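Local coordinates for protein HTP-2 (Caenorhabditis elegans, PDB 4TZM) that binds a closure motif of HTP-3 through its HORMA domain and probably takes part in the hierarchical assembly of the meiotic chromosome axis, at residues Ile31-Asp36 and Leu159-Ala164; Asn40-Ala45 and Gly238-His243; Lys22-Leu27 and Ser166-Met171. All blocks are in the same frame, centred on the assembly; numbering follows the deposited sequence.

Contact 1: residues Ile31-Asp36 and Leu159-Ala164; sequences IVSDPD and LRYEGA
Two helix entrances of the HORMA domain meet where Val32 and Ser33, in the turn ahead of helix 35-56, pack against Tyr161 and Ala164, in the loop that leads into helix 164-185. Tyr161 has the largest share of the buried surface. Its CG lies anti to the backbone N (chi1 163°), which sends the ring across the gap with CE1 4.1 Å from Val32 CG2. The same methyl rests 4.2 Å from Ala164 CA, so one branch of a compact valine fills the angle between ring and helix start. Further along the phenol, Tyr161 OH lies 3.5 Å from Ser33 CB, an approach to the methylene and not to the serine hydroxyl. Val32 CG2 and Ser33 CB both approach the ring obliquely. One face is met by its own loop, with Gly163 N 3.4 Å above the plane and over its centre. Gly163 is the N-cap residue of helix 164-185, and its positive phi of 112° is a backbone shape that a residue without a side chain takes easily. At the other entrance Asp34 is the N-cap of helix 35-56, and its carboxylate also forms a salt bridge with Arg37. With no hydrogen bond spanning the two segments, their cohesion rests on van der Waals contact and shape, while the N-H of Ala164 is hydrogen-bonded to Asp17 OD1.

Contact 2: residues Asn40-Ala45 and Gly238-His243; sequences NFMIRA and GHHAAH
Met42 projects from helix 35-56 onto His240 and Ala242 of strand 240-248, a helix-on-sheet contact inside the HORMA domain. The short axes of helix 40-45 and strand 240-243 are 9.6 Å apart and run at only 20° to each other, a separation that a long, flexible methionine can span. A bend at chi2 (-52°) turns the end of its chain so that the terminal methyl lies close against the strand. Here the packing is tight: Met42 CE is 3.5 Å from His240 CB and 3.8 Å from Ala242 CB. The small alanine lets the methyl come down close to the main chain, and Ala241, whose side chain points away from the helix, packs on Ile130 and Phe132 of strand 123-133. His240 is buried too; its ring lies obliquely to Met42 CG, and ND1 is hydrogen-bonded to Ser38 OG one turn earlier on the helix, which gives the buried imidazole a polar partner. Asn40 and Arg44 on the helix, with His239 and His243 on the other segment, lie toward the partly exposed side and do not touch across the two segments; His243 stacks on His152. The close approach is thus concentrated in one methyl, and Met42 CE reaches the backbone itself, 3.5 Å from Ala241 C and 3.6 Å from Ala242 N.

Contact 3: residues Lys22-Leu27 and Ser166-Met171; sequences KTWSKL and SVRDQM
Trp24 and Arg168 both hold CG anti to the backbone N (chi1 175° in the tryptophan), so the indole reaches the helix backbone while the arginine runs past it the other way. Arg168 stays extended from CG to NE, and its aliphatic part runs over one face of the indole. Arg168 CG stands 4.0 Å from the centroid of the six-membered ring of Trp24, 30° off the ring normal, a CH-pi contact whose closest atom pairs include Arg168 CG to Trp24 CZ3 at 3.6 Å. The guanidinium, its plane at 60° to the indole, lies beyond the contact, which the methylenes make. Arginine suits this partly exposed position: its methylenes lie over part of one face, and the side chain also touches Ile19 and Thr71. The arrangement fastens the N-terminal segment 22-27, which precedes helix 35-56, to the side of helix 164-185 in the HORMA domain. Arg168 and Met171 lie three residues apart on that helix, nearly one turn, so both meet the same indole, one over its face and the other at its rim. Met171 CB comes in close to the ring plane, 3.9 Å from Trp24 CH2. Bends at chi2 and chi3 then carry the rest of the methionine toward Phe41 and Ala45 of helix 35-56. At its polar edge Trp24 NE1 is hydrogen-bonded to Pro29 O, which would fix the rotation of the buried indole, and Phe28 stacks on the ring.

In the fold
From the N terminus the chain passes through 22-27, 31-36 and 40-45 in quick succession, then supplies the three partners much later. Contact 1 closes first, at 159-164, and is nested inside the loop that contact 3 closes at 166-171. Contact 2 waits for 238-243, on the last strand, and crosses both of the others. Helix 35-56 is thus tied to strand 240-248, its leading turn to the entrance of helix 164-185, and the preceding N-terminal segment to that helix's side. The contacts adjoin: Val32 O and Gly238 N form a probable hydrogen bond between contacts 1 and 2, while Phe41 packs on Val167 between contacts 2 and 3.

Contact 1: residues Ile31-Asp36 and Leu159-Ala164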
loop_
_atom_site.group_PDB
_atom_site.type_symbol
_atom_site.label_atom_id
_atom_site.label_comp_id
_atom_site.label_asym_id
_atom_site.label_seq_id
_atom_site.Cartn_x
_atom_site.Cartn_y
_atom_site.Cartn_z
ATOM N N ILE A 31 -13.473 7.681 -10.102
ATOM C CA ILE A 31 -13.703 8.823 -9.228
ATOM C C ILE A 31 -13.222 8.482 -7.822
ATOM O O ILE A 31 -13.540 7.417 -7.295
ATOM C CB ILE A 31 -15.191 9.225 -9.196
ATOM C CG1 ILE A 31 -15.677 9.567 -10.607
ATOM C CG2 ILE A 31 -15.411 10.404 -8.260
ATOM C CD1 ILE A 31 -17.101 10.081 -10.663
ATOM N N VAL A 32 -12.445 9.380 -7.223
ATOM C CA VAL A 32 -11.865 9.141 -5.906
ATOM C C VAL A 32 -12.084 10.321 -4.964
ATOM O O VAL A 32 -11.437 10.414 -3.921
ATOM C CB VAL A 32 -10.346 8.867 -6.001
ATOM C CG1 VAL A 32 -10.076 7.599 -6.793
ATOM C CG2 VAL A 32 -9.627 10.062 -6.627
ATOM N N SER A 33 -12.994 11.219 -5.333
ATOM C CA SER A 33 -13.199 12.458 -4.584
ATOM C C SER A 33 -14.111 12.289 -3.365
ATOM O O SER A 33 -13.961 13.003 -2.371
ATOM C CB SER A 33 -13.764 13.539 -5.511
ATOM O OG SER A 33 -14.899 13.064 -6.214
ATOM N N ASP A 34 -15.050 11.351 -3.439
ATOM C CA ASP A 34 -15.983 11.107 -2.341
ATOM C C ASP A 34 -15.405 10.078 -1.358
ATOM O O ASP A 34 -14.567 9.266 -1.743
ATOM C CB ASP A 34 -17.340 10.645 -2.890
ATOM C CG ASP A 34 -17.261 9.307 -3.581
ATOM O OD1 ASP A 34 -16.958 9.282 -4.792
ATOM O OD2 ASP A 34 -17.508 8.280 -2.914
ATOM N N PRO A 35 -15.843 10.119 -0.083
ATOM C CA PRO A 35 -15.265 9.300 0.995
ATOM C C PRO A 35 -15.196 7.797 0.720
ATOM O O PRO A 35 -14.172 7.181 1.013
ATOM C CB PRO A 35 -16.207 9.564 2.172
ATOM C CG PRO A 35 -16.739 10.934 1.919
ATOM C CD PRO A 35 -16.890 11.027 0.426
ATOM N N ASP A 36 -16.268 7.213 0.195
ATOM C CA ASP A 36 -16.290 5.779 -0.060
ATOM C C ASP A 36 -15.346 5.379 -1.192
ATOM O O ASP A 36 -14.619 4.392 -1.080
ATOM C CB ASP A 36 -17.714 5.311 -0.374
ATOM C CG ASP A 36 -18.542 5.083 0.880
ATOM O OD1 ASP A 36 -17.944 4.841 1.948
ATOM O OD2 ASP A 36 -19.788 5.143 0.796
ATOM N N LEU A 159 -0.964 18.294 2.644
ATOM C CA LEU A 159 -1.128 18.039 1.214
ATOM C C LEU A 159 -2.595 18.007 0.782
ATOM O O LEU A 159 -3.405 17.271 1.343
ATOM C CB LEU A 159 -0.451 16.725 0.826
ATOM C CG LEU A 159 -0.529 16.442 -0.673
ATOM C CD1 LEU A 159 0.063 17.605 -1.455
ATOM C CD2 LEU A 159 0.174 15.146 -1.016
ATOM N N ARG A 160 -2.915 18.804 -0.234
ATOM C CA ARG A 160 -4.280 18.958 -0.728
ATOM C C ARG A 160 -4.683 17.843 -1.683
ATOM O O ARG A 160 -3.836 17.232 -2.333
ATOM C CB ARG A 160 -4.429 20.295 -1.452
ATOM C CG ARG A 160 -5.381 21.298 -0.821
ATOM C CD ARG A 160 -5.552 22.496 -1.753
ATOM N NE ARG A 160 -5.844 23.741 -1.046
ATOM C CZ ARG A 160 -5.852 24.938 -1.626
ATOM N NH1 ARG A 160 -5.585 25.046 -2.921
ATOM N NH2 ARG A 160 -6.123 26.027 -0.918
ATOM N N TYR A 161 -5.984 17.591 -1.779
ATOM C CA TYR A 161 -6.500 16.736 -2.837
ATOM C C TYR A 161 -6.571 17.556 -4.123
ATOM O O TYR A 161 -7.241 18.586 -4.172
ATOM C CB TYR A 161 -7.871 16.155 -2.473
ATOM C CG TYR A 161 -8.610 15.621 -3.675
ATOM C CD1 TYR A 161 -8.226 14.429 -4.272
ATOM C CD2 TYR A 161 -9.683 16.313 -4.221
ATOM C CE1 TYR A 161 -8.893 13.938 -5.377
ATOM C CE2 TYR A 161 -10.357 15.830 -5.327
ATOM C CZ TYR A 161 -9.957 14.644 -5.899
ATOM O OH TYR A 161 -10.627 14.160 -7.000
ATOM N N GLU A 162 -5.872 17.099 -5.158
ATOM C CA GLU A 162 -5.709 17.895 -6.369
ATOM C C GLU A 162 -6.353 17.281 -7.612
ATOM O O GLU A 162 -6.044 17.682 -8.736
ATOM C CB GLU A 162 -4.215 18.144 -6.628
ATOM C CG GLU A 162 -3.494 18.902 -5.519
ATOM C CD GLU A 162 -3.828 20.388 -5.484
ATOM O OE1 GLU A 162 -4.729 20.825 -6.231
ATOM O OE2 GLU A 162 -3.178 21.124 -4.708
ATOM N N GLY A 163 -7.243 16.316 -7.411
ATOM C CA GLY A 163 -7.989 15.755 -8.520
ATOM C C GLY A 163 -7.639 14.313 -8.825
ATOM O O GLY A 163 -6.630 13.793 -8.347
ATOM N N ALA A 164 -8.475 13.668 -9.633
ATOM C CA ALA A 164 -8.276 12.269 -9.987
ATOM C C ALA A 164 -7.001 12.064 -10.802
ATOM O O ALA A 164 -6.273 11.095 -10.589
ATOM C CB ALA A 164 -9.484 11.744 -10.749
#

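Contact 2: residues Asn40-Ala45 and Gly238-His243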
loop_
_atom_site.group_PDB
_atom_site.type_symbol
_atom_site.label_atom_id
_atom_site.label_comp_id
_atom_site.label_asym_id
_atom_site.label_seq_id
_atom_site.Cartn_x
_atom_site.Cartn_y
_atom_site.Cartn_z
ATOM N N ASN A 40 -12.140 3.149 -1.340
ATOM C CA ASN A 40 -12.048 2.049 -2.287
ATOM C C ASN A 40 -10.756 2.133 -3.071
ATOM O O ASN A 40 -10.189 1.113 -3.461
ATOM C CB ASN A 40 -13.240 2.048 -3.244
ATOM C CG ASN A 40 -14.506 1.542 -2.588
ATOM O OD1 ASN A 40 -14.447 0.749 -1.654
ATOM N ND2 ASN A 40 -15.659 2.000 -3.070
ATOM N N PHE A 41 -10.285 3.353 -3.305
ATOM C CA PHE A 41 -9.035 3.499 -4.019
ATOM C C PHE A 41 -7.853 2.986 -3.191
ATOM O O PHE A 41 -6.963 2.335 -3.727
ATOM C CB PHE A 41 -8.783 4.953 -4.427
ATOM C CG PHE A 41 -7.422 5.156 -5.009
ATOM C CD1 PHE A 41 -7.176 4.852 -6.335
ATOM C CD2 PHE A 41 -6.371 5.584 -4.218
ATOM C CE1 PHE A 41 -5.915 5.001 -6.870
ATOM C CE2 PHE A 41 -5.112 5.733 -4.745
ATOM C CZ PHE A 41 -4.882 5.442 -6.074
ATOM N N MET A 42 -7.834 3.286 -1.894
ATOM C CA MET A 42 -6.729 2.849 -1.040
ATOM C C MET A 42 -6.661 1.323 -0.968
ATOM O O MET A 42 -5.577 0.741 -0.929
ATOM C CB MET A 42 -6.861 3.430 0.372
ATOM C CG MET A 42 -6.668 4.939 0.469
ATOM S SD MET A 42 -5.134 5.505 -0.293
ATOM C CE MET A 42 -4.785 6.956 0.682
ATOM N N ILE A 43 -7.829 0.689 -0.945
ATOM C CA ILE A 43 -7.925 -0.767 -0.957
ATOM C C ILE A 43 -7.254 -1.348 -2.202
ATOM O O ILE A 43 -6.470 -2.292 -2.106
ATOM C CB ILE A 43 -9.399 -1.226 -0.894
ATOM C CG1 ILE A 43 -10.065 -0.673 0.369
ATOM C CG2 ILE A 43 -9.499 -2.742 -0.937
ATOM C CD1 ILE A 43 -11.482 -1.145 0.587
ATOM N N ARG A 44 -7.555 -0.773 -3.362
ATOM C CA ARG A 44 -6.950 -1.212 -4.613
ATOM C C ARG A 44 -5.460 -0.878 -4.636
ATOM O O ARG A 44 -4.662 -1.638 -5.173
ATOM C CB ARG A 44 -7.658 -0.577 -5.815
ATOM C CG ARG A 44 -9.176 -0.748 -5.825
ATOM C CD ARG A 44 -9.614 -2.212 -5.761
ATOM N NE ARG A 44 -9.339 -2.944 -6.997
ATOM C CZ ARG A 44 -8.610 -4.054 -7.060
ATOM N NH1 ARG A 44 -8.083 -4.563 -5.955
ATOM N NH2 ARG A 44 -8.408 -4.659 -8.224
ATOM N N ALA A 45 -5.090 0.252 -4.037
ATOM C CA ALA A 45 -3.689 0.667 -3.973
ATOM C C ALA A 45 -2.842 -0.296 -3.139
ATOM O O ALA A 45 -1.726 -0.644 -3.522
ATOM C CB ALA A 45 -3.578 2.081 -3.414
ATOM N N GLY A 238 -9.494 11.779 -2.253
ATOM C CA GLY A 238 -10.376 12.751 -1.634
ATOM C C GLY A 238 -10.294 12.888 -0.123
ATOM O O GLY A 238 -10.312 14.002 0.400
ATOM N N HIS A 239 -10.214 11.773 0.595
ATOM C CA HIS A 239 -10.378 11.837 2.044
ATOM C C HIS A 239 -9.352 11.018 2.807
ATOM O O HIS A 239 -9.476 10.823 4.016
ATOM C CB HIS A 239 -11.797 11.395 2.414
ATOM C CG HIS A 239 -12.860 12.224 1.764
ATOM N ND1 HIS A 239 -13.517 13.241 2.418
ATOM C CD2 HIS A 239 -13.351 12.206 0.502
ATOM C CE1 HIS A 239 -14.380 13.805 1.594
ATOM N NE2 HIS A 239 -14.300 13.198 0.425
ATOM N N HIS A 240 -8.330 10.555 2.100
ATOM C CA HIS A 240 -7.301 9.737 2.713
ATOM C C HIS A 240 -5.936 10.111 2.160
ATOM O O HIS A 240 -5.836 10.726 1.098
ATOM C CB HIS A 240 -7.565 8.247 2.464
ATOM C CG HIS A 240 -8.904 7.777 2.938
ATOM N ND1 HIS A 240 -10.064 8.004 2.230
ATOM C CD2 HIS A 240 -9.271 7.100 4.054
ATOM C CE1 HIS A 240 -11.090 7.486 2.888
ATOM N NE2 HIS A 240 -10.632 6.933 3.997
ATOM N N ALA A 241 -4.889 9.744 2.888
ATOM C CA ALA A 241 -3.527 9.884 2.395
ATOM C C ALA A 241 -2.702 8.683 2.834
ATOM O O ALA A 241 -2.937 8.120 3.903
ATOM C CB ALA A 241 -2.897 11.186 2.887
ATOM N N ALA A 242 -1.746 8.291 1.999
ATOM C CA ALA A 242 -0.860 7.183 2.321
ATOM C C ALA A 242 0.597 7.553 2.039
ATOM O O ALA A 242 0.886 8.293 1.094
ATOM C CB ALA A 242 -1.255 5.946 1.537
ATOM N N HIS A 243 1.509 7.051 2.867
ATOM C CA HIS A 243 2.937 7.266 2.653
ATOM C C HIS A 243 3.671 5.928 2.573
ATOM O O HIS A 243 3.642 5.138 3.519
ATOM C CB HIS A 243 3.526 8.125 3.768
ATOM C CG HIS A 243 4.953 8.511 3.536
ATOM N ND1 HIS A 243 5.979 8.078 4.347
ATOM C CD2 HIS A 243 5.524 9.284 2.583
ATOM C CE1 HIS A 243 7.124 8.575 3.906
ATOM N NE2 HIS A 243 6.874 9.307 2.837
#

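Contact 3: residues Lys22-Leu27 and Ser166-Met171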
loop_
_atom_site.group_PDB
_atom_site.type_symbol
_atom_site.label_atom_id
_atom_site.label_comp_id
_atom_site.label_asym_id
_atom_site.label_seq_id
_atom_site.Cartn_x
_atom_site.Cartn_y
_atom_site.Cartn_z
ATOM N N LYS A 22 -9.664 3.582 -20.160
ATOM C CA LYS A 22 -10.166 2.212 -20.133
ATOM C C LYS A 22 -9.274 1.297 -19.292
ATOM O O LYS A 22 -9.764 0.447 -18.543
ATOM C CB LYS A 22 -10.288 1.670 -21.560
ATOM C CG LYS A 22 -11.172 0.439 -21.694
ATOM C CD LYS A 22 -12.545 0.676 -21.081
ATOM C CE LYS A 22 -13.541 -0.385 -21.524
ATOM N NZ LYS A 22 -13.737 -0.366 -23.002
ATOM N N THR A 23 -7.964 1.487 -19.417
ATOM C CA THR A 23 -6.986 0.673 -18.702
ATOM C C THR A 23 -7.028 0.925 -17.197
ATOM O O THR A 23 -6.997 -0.015 -16.401
ATOM C CB THR A 23 -5.559 0.941 -19.210
ATOM O OG1 THR A 23 -5.519 0.805 -20.638
ATOM C CG2 THR A 23 -4.580 -0.031 -18.577
ATOM N N TRP A 24 -7.095 2.197 -16.817
ATOM C CA TRP A 24 -7.151 2.583 -15.409
ATOM C C TRP A 24 -8.367 1.983 -14.705
ATOM O O TRP A 24 -8.274 1.536 -13.563
ATOM C CB TRP A 24 -7.167 4.111 -15.275
ATOM C CG TRP A 24 -7.351 4.592 -13.862
ATOM C CD1 TRP A 24 -8.526 4.933 -13.258
ATOM C CD2 TRP A 24 -6.325 4.782 -12.879
ATOM N NE1 TRP A 24 -8.296 5.323 -11.958
ATOM C CE2 TRP A 24 -6.951 5.240 -11.700
ATOM C CE3 TRP A 24 -4.936 4.609 -12.877
ATOM C CZ2 TRP A 24 -6.238 5.528 -10.534
ATOM C CZ3 TRP A 24 -4.229 4.896 -11.719
ATOM C CH2 TRP A 24 -4.881 5.349 -10.563
ATOM N N SER A 25 -9.501 1.962 -15.397
ATOM C CA SER A 25 -10.751 1.503 -14.798
ATOM C C SER A 25 -10.753 0.001 -14.518
ATOM O O SER A 25 -11.615 -0.499 -13.799
ATOM C CB SER A 25 -11.935 1.861 -15.699
ATOM O OG SER A 25 -12.068 3.264 -15.832
ATOM N N LYS A 26 -9.784 -0.709 -15.081
ATOM C CA LYS A 26 -9.699 -2.153 -14.912
ATOM C C LYS A 26 -9.229 -2.534 -13.508
ATOM O O LYS A 26 -9.505 -3.635 -13.030
ATOM C CB LYS A 26 -8.758 -2.753 -15.961
ATOM C CG LYS A 26 -8.793 -4.267 -16.020
ATOM C CD LYS A 26 -7.617 -4.829 -16.800
ATOM C CE LYS A 26 -7.618 -6.350 -16.747
ATOM N NZ LYS A 26 -6.415 -6.934 -17.403
ATOM N N LEU A 27 -8.523 -1.620 -12.847
ATOM C CA LEU A 27 -7.981 -1.889 -11.516
ATOM C C LEU A 27 -8.440 -0.892 -10.452
ATOM O O LEU A 27 -8.472 -1.220 -9.263
ATOM C CB LEU A 27 -6.452 -1.896 -11.563
ATOM C CG LEU A 27 -5.788 -3.118 -12.187
ATOM C CD1 LEU A 27 -4.301 -2.874 -12.364
ATOM C CD2 LEU A 27 -6.030 -4.338 -11.319
ATOM N N SER A 166 -4.246 13.723 -10.743
ATOM C CA SER A 166 -3.078 13.796 -9.868
ATOM C C SER A 166 -2.888 12.489 -9.099
ATOM O O SER A 166 -1.758 12.051 -8.889
ATOM C CB SER A 166 -3.193 14.975 -8.894
ATOM O OG SER A 166 -4.201 14.740 -7.925
ATOM N N VAL A 167 -3.989 11.862 -8.693
ATOM C CA VAL A 167 -3.915 10.575 -8.005
ATOM C C VAL A 167 -3.334 9.505 -8.930
ATOM O O VAL A 167 -2.466 8.725 -8.525
ATOM C CB VAL A 167 -5.299 10.116 -7.485
ATOM C CG1 VAL A 167 -5.188 8.771 -6.806
ATOM C CG2 VAL A 167 -5.877 11.142 -6.522
ATOM N N ARG A 168 -3.805 9.475 -10.176
ATOM C CA ARG A 168 -3.267 8.554 -11.182
ATOM C C ARG A 168 -1.767 8.771 -11.397
ATOM O O ARG A 168 -1.011 7.811 -11.542
ATOM C CB ARG A 168 -4.020 8.707 -12.511
ATOM C CG ARG A 168 -3.482 7.857 -13.673
ATOM C CD ARG A 168 -4.238 8.165 -14.968
ATOM N NE ARG A 168 -3.698 7.473 -16.137
ATOM C CZ ARG A 168 -2.749 7.966 -16.928
ATOM N NH1 ARG A 168 -2.221 9.155 -16.673
ATOM N NH2 ARG A 168 -2.322 7.270 -17.973
ATOM N N ASP A 169 -1.342 10.034 -11.410
ATOM C CA ASP A 169 0.079 10.362 -11.525
ATOM C C ASP A 169 0.860 9.846 -10.322
ATOM O O ASP A 169 1.982 9.357 -10.461
ATOM C CB ASP A 169 0.294 11.874 -11.649
ATOM C CG ASP A 169 -0.178 12.434 -12.977
ATOM O OD1 ASP A 169 -0.417 11.648 -13.918
ATOM O OD2 ASP A 169 -0.298 13.675 -13.083
ATOM N N GLN A 170 0.271 9.979 -9.137
ATOM C CA GLN A 170 0.917 9.533 -7.910
ATOM C C GLN A 170 1.020 8.013 -7.876
ATOM O O GLN A 170 1.986 7.462 -7.350
ATOM C CB GLN A 170 0.152 10.039 -6.682
ATOM C CG GLN A 170 0.282 11.538 -6.422
ATOM C CD GLN A 170 -0.779 12.061 -5.466
ATOM O OE1 GLN A 170 -1.717 11.347 -5.110
ATOM N NE2 GLN A 170 -0.635 13.312 -5.047
ATOM N N MET A 171 0.023 7.339 -8.444
ATOM C CA MET A 171 0.001 5.876 -8.468
ATOM C C MET A 171 1.012 5.328 -9.471
ATOM O O MET A 171 1.707 4.350 -9.196
ATOM C CB MET A 171 -1.401 5.367 -8.800
ATOM C CG MET A 171 -1.482 3.867 -9.041
ATOM S SD MET A 171 -0.920 2.905 -7.624
ATOM C CE MET A 171 -2.030 3.491 -6.362
#